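Local coordinates for protein imidazoleglycerol-phosphate dehydratase (Pyrococcus furiosus, PDB 5DNL) that catalyses the dehydration of imidazoleglycerol phosphate to imidazoleacetol phosphate, the sixth step of histidine biosynthesis, with manganese ions bound at its active site, at residues W55-R67 with L118-R131. Sequence-based numbering, arbitrary orientation.
Sequences WEDIGITLGEALR and LLKEFVWGLARGLR. With MN (manganese (II) ion), chain D; 5DL ([(2S)-2-hydroxy-3-(1H-1,2,4-triazol-1-yl)propyl]phosphonic acid), chain F.
Gly59 and Gly63 lie directly against Gly125 and Gly129, a worked example of how small residues let two helices meet backbone to backbone. The axes of 55-67 and 118-130 run roughly parallel, crossing at -28° and approaching to 6.5 Å, and a CB on any of these four glycines would clash with the facing backbone. CA-H...O contacts knit the tight seam, among them Leu126 CA to Gly59 O at 3.2 Å and Ile60 CA to Gly125 O. On the buried flank, Phe122 is a knob among Trp55, Ile58, Gly59 and Leu62; its chi1 of 167° swings the ring beside helix 55-67 and turns its edge to Ile58 CG2 and Leu62 CD2. Leu118 CB sits over a face of the Trp55 indole. Leu126 makes a second knob, its CD1 against Gly63 CA.

The looser, water-reached side is the partly exposed margin of Ile60, Glu64 and Arg128. Glu64 only brushes the other helix, CG 3.9 Å from Gly129 O, and water 1 bridges Glu56 OE2 and Arg128 NH1.

A polar lock closes the C-terminal end of helix 118-130. The Arg67 chain curls round after CG, bringing NE and NH1 side-on to Leu130 O, each 2.9 Å away in a somewhat bent bond. Arg131, hydrogen-bonded through NE to Asn97, stacks its guanidinium on that of Arg67, planes 15° apart; the carbonyl oxygen and Asn97 probably make this meeting of two positive groups tolerable. Replacing Arg67 by a leucine would probably leave Leu130 O without either of its two side-chain donors and Arg131 without its stacking partner.

Toward the active site, Glu56 OE1 and Glu121 OE1 each bind manganese at 2.2 Å, their carboxylate planes almost perpendicular. These oxygens approach to 3.1 Å through the shared metal, not a hydrogen bond. His52, His146 of a neighbouring subunit, water 2 and the inhibitor's triazole N4 complete the coordination. The arrangement is consistent with the close seam letting each helix supply one carboxylate to a metal whose positive charge probably offsets their mutual repulsion.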
ATOM      1  N   TRP A  55     -20.610 -16.625 -37.208  1.00 11.61           N
ATOM      2  CA  TRP A  55     -19.246 -16.074 -37.277  1.00 11.85           C
ATOM      3  C   TRP A  55     -18.176 -17.171 -37.293  1.00 11.13           C
ATOM      4  O   TRP A  55     -17.216 -17.124 -38.062  1.00 12.63           O
ATOM      5  CB  TRP A  55     -18.998 -15.039 -36.158  1.00 12.74           C
ATOM      6  CG  TRP A  55     -19.640 -13.698 -36.417  1.00 11.50           C
ATOM      7  CD1 TRP A  55     -20.976 -13.446 -36.601  1.00 13.76           C
ATOM      8  CD2 TRP A  55     -18.971 -12.430 -36.550  1.00 11.45           C
ATOM      9  NE1 TRP A  55     -21.171 -12.108 -36.824  1.00 12.03           N
ATOM     10  CE2 TRP A  55     -19.967 -11.463 -36.800  1.00 10.85           C
ATOM     11  CE3 TRP A  55     -17.628 -12.016 -36.460  1.00 14.06           C
ATOM     12  CZ2 TRP A  55     -19.666 -10.116 -36.972  1.00 11.99           C
ATOM     13  CZ3 TRP A  55     -17.336 -10.680 -36.624  1.00 13.05           C
ATOM     14  CH2 TRP A  55     -18.350  -9.750 -36.884  1.00 12.77           C
ATOM     15  N   GLU A  56     -18.327 -18.142 -36.401  1.00 10.67           N
ATOM     16  CA  GLU A  56     -17.389 -19.255 -36.323  1.00 12.85           C
ATOM     17  C   GLU A  56     -17.436 -20.067 -37.618  1.00 11.37           C
ATOM     18  O   GLU A  56     -16.384 -20.393 -38.171  1.00 13.68           O
ATOM     19  CB  GLU A  56     -17.755 -20.140 -35.134  1.00 12.16           C
ATOM     20  CG  GLU A  56     -16.960 -21.426 -35.072  1.00 14.59           C
ATOM     21  CD  GLU A  56     -17.085 -22.139 -33.749  1.00 14.88           C
ATOM     22  OE1 GLU A  56     -17.841 -21.668 -32.868  1.00 13.06           O
ATOM     23  OE2 GLU A  56     -16.443 -23.197 -33.610  1.00 13.96           O
ATOM     24  N   ASP A  57     -18.640 -20.413 -38.087  1.00 12.28           N
ATOM     25  CA  ASP A  57     -18.743 -21.306 -39.232  1.00 13.22           C
ATOM     26  C   ASP A  57     -18.343 -20.631 -40.552  1.00 12.95           C
ATOM     27  O   ASP A  57     -17.795 -21.279 -41.439  1.00 13.10           O
ATOM     28  CB  ASP A  57     -20.136 -21.891 -39.285  1.00 13.46           C
ATOM     29  CG  ASP A  57     -20.438 -22.799 -38.086  1.00 20.57           C
ATOM     30  OD1 ASP A  57     -19.583 -22.977 -37.162  1.00 18.54           O
ATOM     31  OD2 ASP A  57     -21.556 -23.341 -38.061  1.00 18.95           O
ATOM     32  N   ILE A  58     -18.568 -19.325 -40.641  1.00 11.70           N
ATOM     33  CA  ILE A  58     -18.001 -18.505 -41.716  1.00 12.51           C
ATOM     34  C   ILE A  58     -16.488 -18.584 -41.681  1.00 14.51           C
ATOM     35  O   ILE A  58     -15.825 -18.783 -42.714  1.00 13.62           O
ATOM     36  CB  ILE A  58     -18.513 -17.044 -41.625  1.00 13.10           C
ATOM     37  CG1 ILE A  58     -19.955 -16.941 -42.147  1.00 16.39           C
ATOM     38  CG2 ILE A  58     -17.582 -16.055 -42.326  1.00 17.54           C
ATOM     39  CD1 ILE A  58     -20.105 -16.915 -43.658  1.00 18.86           C
ATOM     40  N   GLY A  59     -15.901 -18.430 -40.496  1.00 12.41           N
ATOM     41  CA  GLY A  59     -14.463 -18.537 -40.394  1.00 12.11           C
ATOM     42  C   GLY A  59     -13.962 -19.895 -40.868  1.00 12.46           C
ATOM     43  O   GLY A  59     -13.011 -19.971 -41.635  1.00 12.41           O
ATOM     44  N   ILE A  60     -14.605 -20.964 -40.397  1.00 11.95           N
ATOM     45  CA  ILE A  60     -14.211 -22.318 -40.800  1.00 11.10           C
ATOM     46  C   ILE A  60     -14.314 -22.481 -42.312  1.00 13.77           C
ATOM     47  O   ILE A  60     -13.368 -22.980 -42.928  1.00 13.85           O
ATOM     48  CB  ILE A  60     -15.053 -23.393 -40.106  1.00 11.61           C
ATOM     49  CG1 ILE A  60     -14.829 -23.397 -38.575  1.00 13.47           C
ATOM     50  CG2 ILE A  60     -14.750 -24.769 -40.689  1.00 15.07           C
ATOM     51  CD1 ILE A  60     -15.833 -24.222 -37.786  1.00 12.97           C
ATOM     52  N   THR A  61     -15.455 -22.095 -42.872  1.00 13.32           N
ATOM     53  CA  THR A  61     -15.715 -22.353 -44.297  1.00 13.16           C
ATOM     54  C   THR A  61     -14.800 -21.484 -45.169  1.00 16.32           C
ATOM     55  O   THR A  61     -14.243 -21.962 -46.160  1.00 14.95           O
ATOM     56  CB  THR A  61     -17.195 -22.118 -44.635  1.00 12.96           C
ATOM     57  OG1 THR A  61     -18.017 -22.833 -43.720  1.00 14.44           O
ATOM     58  CG2 THR A  61     -17.521 -22.605 -46.066  1.00 15.56           C
ATOM     59  N   LEU A  62     -14.617 -20.223 -44.794  1.00 12.94           N
ATOM     60  CA  LEU A  62     -13.674 -19.339 -45.474  1.00 12.26           C
ATOM     61  C   LEU A  62     -12.256 -19.915 -45.400  1.00 13.63           C
ATOM     62  O   LEU A  62     -11.515 -19.918 -46.382  1.00 14.33           O
ATOM     63  CB  LEU A  62     -13.719 -17.932 -44.878  1.00 15.30           C
ATOM     64  CG  LEU A  62     -12.711 -16.901 -45.380  1.00 13.94           C
ATOM     65  CD1 LEU A  62     -12.835 -16.668 -46.879  1.00 15.42           C
ATOM     66  CD2 LEU A  62     -12.872 -15.593 -44.626  1.00 17.75           C
ATOM     67  N   GLY A  63     -11.849 -20.391 -44.222  1.00 12.67           N
ATOM     68  CA  GLY A  63     -10.546 -21.024 -44.092  1.00 13.14           C
ATOM     69  C   GLY A  63     -10.360 -22.228 -45.000  1.00 12.44           C
ATOM     70  O   GLY A  63      -9.312 -22.385 -45.621  1.00 13.36           O
ATOM     71  N   GLU A  64     -11.362 -23.085 -45.026  1.00 13.44           N
ATOM     72  CA  GLU A  64     -11.327 -24.270 -45.886  1.00 13.42           C
ATOM     73  C   GLU A  64     -11.253 -23.852 -47.346  1.00 16.02           C
ATOM     74  O   GLU A  64     -10.514 -24.457 -48.131  1.00 15.28           O
ATOM     75  CB  GLU A  64     -12.567 -25.115 -45.659  1.00 16.19           C
ATOM     76  CG  GLU A  64     -12.603 -25.816 -44.311  1.00 17.45           C
ATOM     77  CD  GLU A  64     -13.903 -26.587 -44.099  1.00 24.97           C
ATOM     78  OE1 GLU A  64     -14.914 -26.360 -44.812  1.00 32.25           O
ATOM     79  OE2 GLU A  64     -13.930 -27.422 -43.194  1.00 26.04           O
ATOM     80  N   ALA A  65     -11.979 -22.797 -47.699  1.00 14.23           N
ATOM     81  CA  ALA A  65     -11.982 -22.292 -49.089  1.00 13.74           C
ATOM     82  C   ALA A  65     -10.623 -21.741 -49.450  1.00 15.59           C
ATOM     83  O   ALA A  65     -10.093 -22.017 -50.542  1.00 17.23           O
ATOM     84  CB  ALA A  65     -13.064 -21.266 -49.314  1.00 15.27           C
ATOM     85  N   LEU A  66     -10.007 -20.987 -48.542  1.00 14.06           N
ATOM     86  CA  LEU A  66      -8.663 -20.484 -48.782  1.00 14.45           C
ATOM     87  C   LEU A  66      -7.649 -21.619 -48.909  1.00 15.85           C
ATOM     88  O   LEU A  66      -6.764 -21.558 -49.742  1.00 15.93           O
ATOM     89  CB  LEU A  66      -8.230 -19.524 -47.670  1.00 15.46           C
ATOM     90  CG  LEU A  66      -8.971 -18.195 -47.670  1.00 15.25           C
ATOM     91  CD1 LEU A  66      -8.882 -17.540 -46.296  1.00 18.56           C
ATOM     92  CD2 LEU A  66      -8.406 -17.246 -48.721  1.00 16.71           C
ATOM     93  N   ARG A  67      -7.775 -22.631 -48.070  1.00 14.49           N
ATOM     94  CA  ARG A  67      -6.885 -23.776 -48.108  1.00 13.23           C
ATOM     95  C   ARG A  67      -6.998 -24.521 -49.451  1.00 15.21           C
ATOM     96  O   ARG A  67      -5.977 -24.820 -50.067  1.00 16.94           O
ATOM     97  CB  ARG A  67      -7.146 -24.698 -46.915  1.00 15.53           C
ATOM     98  CG  ARG A  67      -6.464 -26.054 -46.965  1.00 14.98           C
ATOM     99  CD  ARG A  67      -4.970 -25.983 -47.063  1.00 16.52           C
ATOM    100  NE  ARG A  67      -4.367 -25.515 -45.814  1.00 14.94           N
ATOM    101  CZ  ARG A  67      -3.078 -25.614 -45.512  1.00 14.44           C
ATOM    102  NH1 ARG A  67      -2.648 -25.195 -44.328  1.00 14.93           N
ATOM    103  NH2 ARG A  67      -2.202 -26.109 -46.382  1.00 18.47           N
ATOM    104  N   LEU A 118     -17.437 -12.714 -30.922  1.00 12.08           N
ATOM    105  CA  LEU A 118     -17.680 -13.030 -32.327  1.00 11.93           C
ATOM    106  C   LEU A 118     -16.401 -12.892 -33.144  1.00 12.95           C
ATOM    107  O   LEU A 118     -16.113 -13.745 -34.003  1.00 13.19           O
ATOM    108  CB  LEU A 118     -18.785 -12.152 -32.888  1.00 13.43           C
ATOM    109  CG  LEU A 118     -20.160 -12.308 -32.240  1.00 13.64           C
ATOM    110  CD1 LEU A 118     -21.166 -11.349 -32.871  1.00 15.61           C
ATOM    111  CD2 LEU A 118     -20.689 -13.728 -32.310  1.00 15.42           C
ATOM    112  N   LEU A 119     -15.611 -11.854 -32.873  1.00 12.15           N
ATOM    113  CA  LEU A 119     -14.313 -11.715 -33.541  1.00 12.04           C
ATOM    114  C   LEU A 119     -13.428 -12.911 -33.288  1.00 10.98           C
ATOM    115  O   LEU A 119     -12.877 -13.513 -34.216  1.00 11.40           O
ATOM    116  CB  LEU A 119     -13.596 -10.439 -33.123  1.00 13.19           C
ATOM    117  CG  LEU A 119     -12.169 -10.294 -33.638  1.00 13.60           C
ATOM    118  CD1 LEU A 119     -12.127 -10.174 -35.155  1.00 15.52           C
ATOM    119  CD2 LEU A 119     -11.530  -9.074 -32.988  1.00 15.85           C
ATOM    120  N   LYS A 120     -13.309 -13.279 -32.015  1.00 10.89           N
ATOM    121  CA  LYS A 120     -12.445 -14.404 -31.631  1.00 11.16           C
ATOM    122  C   LYS A 120     -12.916 -15.705 -32.270  1.00 11.26           C
ATOM    123  O   LYS A 120     -12.093 -16.516 -32.716  1.00 13.11           O
ATOM    124  CB  LYS A 120     -12.355 -14.582 -30.113  1.00 12.17           C
ATOM    125  CG  LYS A 120     -11.498 -13.545 -29.427  1.00 13.47           C
ATOM    126  CD  LYS A 120     -11.406 -13.832 -27.933  1.00 19.24           C
ATOM    127  CE  LYS A 120     -10.421 -12.919 -27.237  1.00 32.41           C
ATOM    128  NZ  LYS A 120     -10.429 -13.194 -25.773  1.00 44.50           N
ATOM    129  N   GLU A 121     -14.227 -15.922 -32.317  1.00 11.36           N
ATOM    130  CA  GLU A 121     -14.732 -17.175 -32.878  1.00 11.49           C
ATOM    131  C   GLU A 121     -14.567 -17.233 -34.400  1.00 12.29           C
ATOM    132  O   GLU A 121     -14.254 -18.301 -34.957  1.00 13.02           O
ATOM    133  CB  GLU A 121     -16.150 -17.453 -32.405  1.00 13.33           C
ATOM    134  CG  GLU A 121     -16.158 -17.844 -30.944  1.00 13.91           C
ATOM    135  CD  GLU A 121     -15.372 -19.107 -30.706  1.00 14.87           C
ATOM    136  OE1 GLU A 121     -15.839 -20.211 -31.082  1.00 14.49           O
ATOM    137  OE2 GLU A 121     -14.232 -18.986 -30.208  1.00 17.16           O
ATOM    138  N   PHE A 122     -14.718 -16.104 -35.075  1.00 12.26           N
ATOM    139  CA  PHE A 122     -14.392 -16.066 -36.499  1.00 11.52           C
ATOM    140  C   PHE A 122     -12.910 -16.412 -36.731  1.00 12.64           C
ATOM    141  O   PHE A 122     -12.574 -17.223 -37.608  1.00 12.11           O
ATOM    142  CB  PHE A 122     -14.707 -14.684 -37.102  1.00 12.66           C
ATOM    143  CG  PHE A 122     -14.100 -14.482 -38.475  1.00 11.49           C
ATOM    144  CD1 PHE A 122     -14.735 -14.972 -39.603  1.00 13.79           C
ATOM    145  CD2 PHE A 122     -12.882 -13.849 -38.623  1.00 12.40           C
ATOM    146  CE1 PHE A 122     -14.158 -14.832 -40.864  1.00 13.42           C
ATOM    147  CE2 PHE A 122     -12.311 -13.697 -39.871  1.00 13.33           C
ATOM    148  CZ  PHE A 122     -12.944 -14.189 -40.986  1.00 12.35           C
ATOM    149  N   VAL A 123     -12.015 -15.792 -35.962  1.00 11.49           N
ATOM    150  CA  VAL A 123     -10.573 -15.977 -36.145  1.00 12.24           C
ATOM    151  C   VAL A 123     -10.155 -17.407 -35.822  1.00 10.68           C
ATOM    152  O   VAL A 123      -9.367 -18.022 -36.568  1.00 11.41           O
ATOM    153  CB  VAL A 123      -9.741 -14.943 -35.352  1.00 11.92           C
ATOM    154  CG1 VAL A 123      -8.262 -15.216 -35.514  1.00 12.98           C
ATOM    155  CG2 VAL A 123     -10.053 -13.526 -35.839  1.00 12.82           C
ATOM    156  N   TRP A 124     -10.664 -17.969 -34.721  1.00 11.28           N
ATOM    157  CA  TRP A 124     -10.412 -19.371 -34.430  1.00 11.93           C
ATOM    158  C   TRP A 124     -10.955 -20.294 -35.504  1.00 11.21           C
ATOM    159  O   TRP A 124     -10.304 -21.283 -35.850  1.00 12.75           O
ATOM    160  CB  TRP A 124     -10.965 -19.792 -33.058  1.00 10.74           C
ATOM    161  CG  TRP A 124      -9.962 -19.745 -31.959  1.00 10.62           C
ATOM    162  CD1 TRP A 124      -9.933 -18.866 -30.909  1.00 16.21           C
ATOM    163  CD2 TRP A 124      -8.850 -20.616 -31.790  1.00 13.16           C
ATOM    164  NE1 TRP A 124      -8.866 -19.164 -30.084  1.00 19.11           N
ATOM    165  CE2 TRP A 124      -8.194 -20.234 -30.600  1.00 15.07           C
ATOM    166  CE3 TRP A 124      -8.352 -21.694 -32.514  1.00 16.21           C
ATOM    167  CZ2 TRP A 124      -7.044 -20.894 -30.137  1.00 18.37           C
ATOM    168  CZ3 TRP A 124      -7.220 -22.349 -32.035  1.00 18.26           C
ATOM    169  CH2 TRP A 124      -6.594 -21.946 -30.865  1.00 18.32           C
ATOM    170  N   GLY A 125     -12.132 -19.972 -36.032  1.00 11.26           N
ATOM    171  CA  GLY A 125     -12.716 -20.763 -37.114  1.00 12.29           C
ATOM    172  C   GLY A 125     -11.810 -20.732 -38.340  1.00 11.15           C
ATOM    173  O   GLY A 125     -11.510 -21.784 -38.941  1.00 12.44           O
ATOM    174  N   LEU A 126     -11.366 -19.529 -38.695  1.00 11.62           N
ATOM    175  CA  LEU A 126     -10.451 -19.347 -39.803  1.00 11.04           C
ATOM    176  C   LEU A 126      -9.130 -20.090 -39.594  1.00 12.78           C
ATOM    177  O   LEU A 126      -8.627 -20.780 -40.496  1.00 13.33           O
ATOM    178  CB  LEU A 126     -10.213 -17.844 -39.999  1.00 11.31           C
ATOM    179  CG  LEU A 126      -9.276 -17.387 -41.105  1.00 14.04           C
ATOM    180  CD1 LEU A 126      -9.843 -17.822 -42.443  1.00 17.62           C
ATOM    181  CD2 LEU A 126      -9.056 -15.881 -41.083  1.00 15.29           C
ATOM    182  N   ALA A 127      -8.572 -19.998 -38.391  1.00 11.97           N
ATOM    183  CA  ALA A 127      -7.341 -20.704 -38.089  1.00 11.66           C
ATOM    184  C   ALA A 127      -7.500 -22.208 -38.235  1.00 11.38           C
ATOM    185  O   ALA A 127      -6.580 -22.891 -38.732  1.00 13.13           O
ATOM    186  CB  ALA A 127      -6.845 -20.366 -36.687  1.00 12.60           C
ATOM    187  N   ARG A 128      -8.629 -22.733 -37.765  1.00 11.34           N
ATOM    188  CA  ARG A 128      -8.905 -24.164 -37.866  1.00 11.55           C
ATOM    189  C   ARG A 128      -9.227 -24.638 -39.284  1.00 13.35           C
ATOM    190  O   ARG A 128      -8.792 -25.724 -39.671  1.00 14.77           O
ATOM    191  CB  ARG A 128     -10.001 -24.563 -36.879  1.00 12.11           C
ATOM    192  CG  ARG A 128      -9.558 -24.488 -35.422  1.00 11.58           C
ATOM    193  CD  ARG A 128     -10.720 -24.651 -34.488  1.00 11.17           C
ATOM    194  NE  ARG A 128     -10.266 -24.620 -33.093  1.00 11.93           N
ATOM    195  CZ  ARG A 128     -10.848 -23.946 -32.116  1.00 12.39           C
ATOM    196  NH1 ARG A 128     -11.980 -23.274 -32.308  1.00 13.95           N
ATOM    197  NH2 ARG A 128     -10.275 -23.949 -30.919  1.00 13.23           N
ATOM    198  N   GLY A 129      -9.941 -23.823 -40.057  1.00 11.99           N
ATOM    199  CA  GLY A 129     -10.310 -24.216 -41.443  1.00 12.61           C
ATOM    200  C   GLY A 129      -9.150 -24.123 -42.404  1.00 15.37           C
ATOM    201  O   GLY A 129      -8.960 -25.013 -43.252  1.00 14.91           O
ATOM    202  N   LEU A 130      -8.369 -23.057 -42.284  1.00 13.26           N
ATOM    203  CA  LEU A 130      -7.159 -22.868 -43.098  1.00 12.70           C
ATOM    204  C   LEU A 130      -6.000 -23.727 -42.613  1.00 13.88           C
ATOM    205  O   LEU A 130      -5.161 -24.149 -43.429  1.00 15.49           O
ATOM    206  CB  LEU A 130      -6.779 -21.388 -43.150  1.00 14.91           C
ATOM    207  CG  LEU A 130      -5.525 -20.965 -43.903  1.00 12.60           C
ATOM    208  CD1 LEU A 130      -5.615 -21.413 -45.368  1.00 14.47           C
ATOM    209  CD2 LEU A 130      -5.293 -19.475 -43.745  1.00 15.63           C
ATOM    210  N   ARG A 131      -5.986 -24.005 -41.303  1.00 12.05           N
ATOM    211  CA  ARG A 131      -4.904 -24.697 -40.573  1.00 13.00           C
ATOM    212  C   ARG A 131      -3.681 -23.788 -40.530  1.00 12.76           C
ATOM    213  O   ARG A 131      -2.685 -23.976 -41.247  1.00 12.68           O
ATOM    214  CB  ARG A 131      -4.612 -26.116 -41.088  1.00 13.71           C
ATOM    215  CG  ARG A 131      -5.887 -26.927 -41.277  1.00 16.79           C
ATOM    216  CD  ARG A 131      -5.644 -28.390 -41.610  1.00 16.98           C
ATOM    217  NE  ARG A 131      -4.701 -28.615 -42.699  1.00 21.42           N
ATOM    218  CZ  ARG A 131      -4.990 -28.751 -43.993  1.00 26.78           C
ATOM    219  NH1 ARG A 131      -6.228 -28.670 -44.454  1.00 34.21           N
ATOM    220  NH2 ARG A 131      -4.000 -28.974 -44.846  1.00 30.96           N
TER
HETATM  221 MN    MN D 201     -17.607 -21.428 -30.705  1.00 11.80          MN
HETATM  222  N1  5DL F 203     -21.516 -23.404 -29.931  1.00 11.97           N
HETATM  223  C3  5DL F 203     -19.426 -24.138 -30.322  1.00 12.90           C
HETATM  224  N2  5DL F 203     -20.684 -24.491 -30.034  1.00 13.12           N
HETATM  225  C8  5DL F 203     -22.450 -27.855 -30.552  1.00 13.18           C
HETATM  226  C7  5DL F 203     -22.141 -26.382 -30.831  1.00 12.05           C
HETATM  227  C6  5DL F 203     -21.101 -25.876 -29.843  1.00 12.48           C
HETATM  228  C5  5DL F 203     -20.692 -22.379 -30.176  1.00 12.13           C
HETATM  229  O10 5DL F 203     -20.254 -28.673 -31.854  1.00 13.39           O
HETATM  230  P9  5DL F 203     -21.043 -28.998 -30.631  1.00 12.51           P
HETATM  231  O11 5DL F 203     -21.629 -30.389 -30.631  1.00 12.95           O
HETATM  232  O12 5DL F 203     -20.199 -28.830 -29.376  1.00 12.83           O
HETATM  233  O13 5DL F 203     -23.323 -25.574 -30.725  1.00 14.16           O
HETATM  234  N4  5DL F 203     -19.421 -22.775 -30.418  1.00 13.69           N
HETATM  235  O   HOH W   1     -13.813 -23.305 -34.497  1.00 16.34           O
HETATM  236  O   HOH W   2     -16.558 -23.348 -30.969  1.00 13.58           O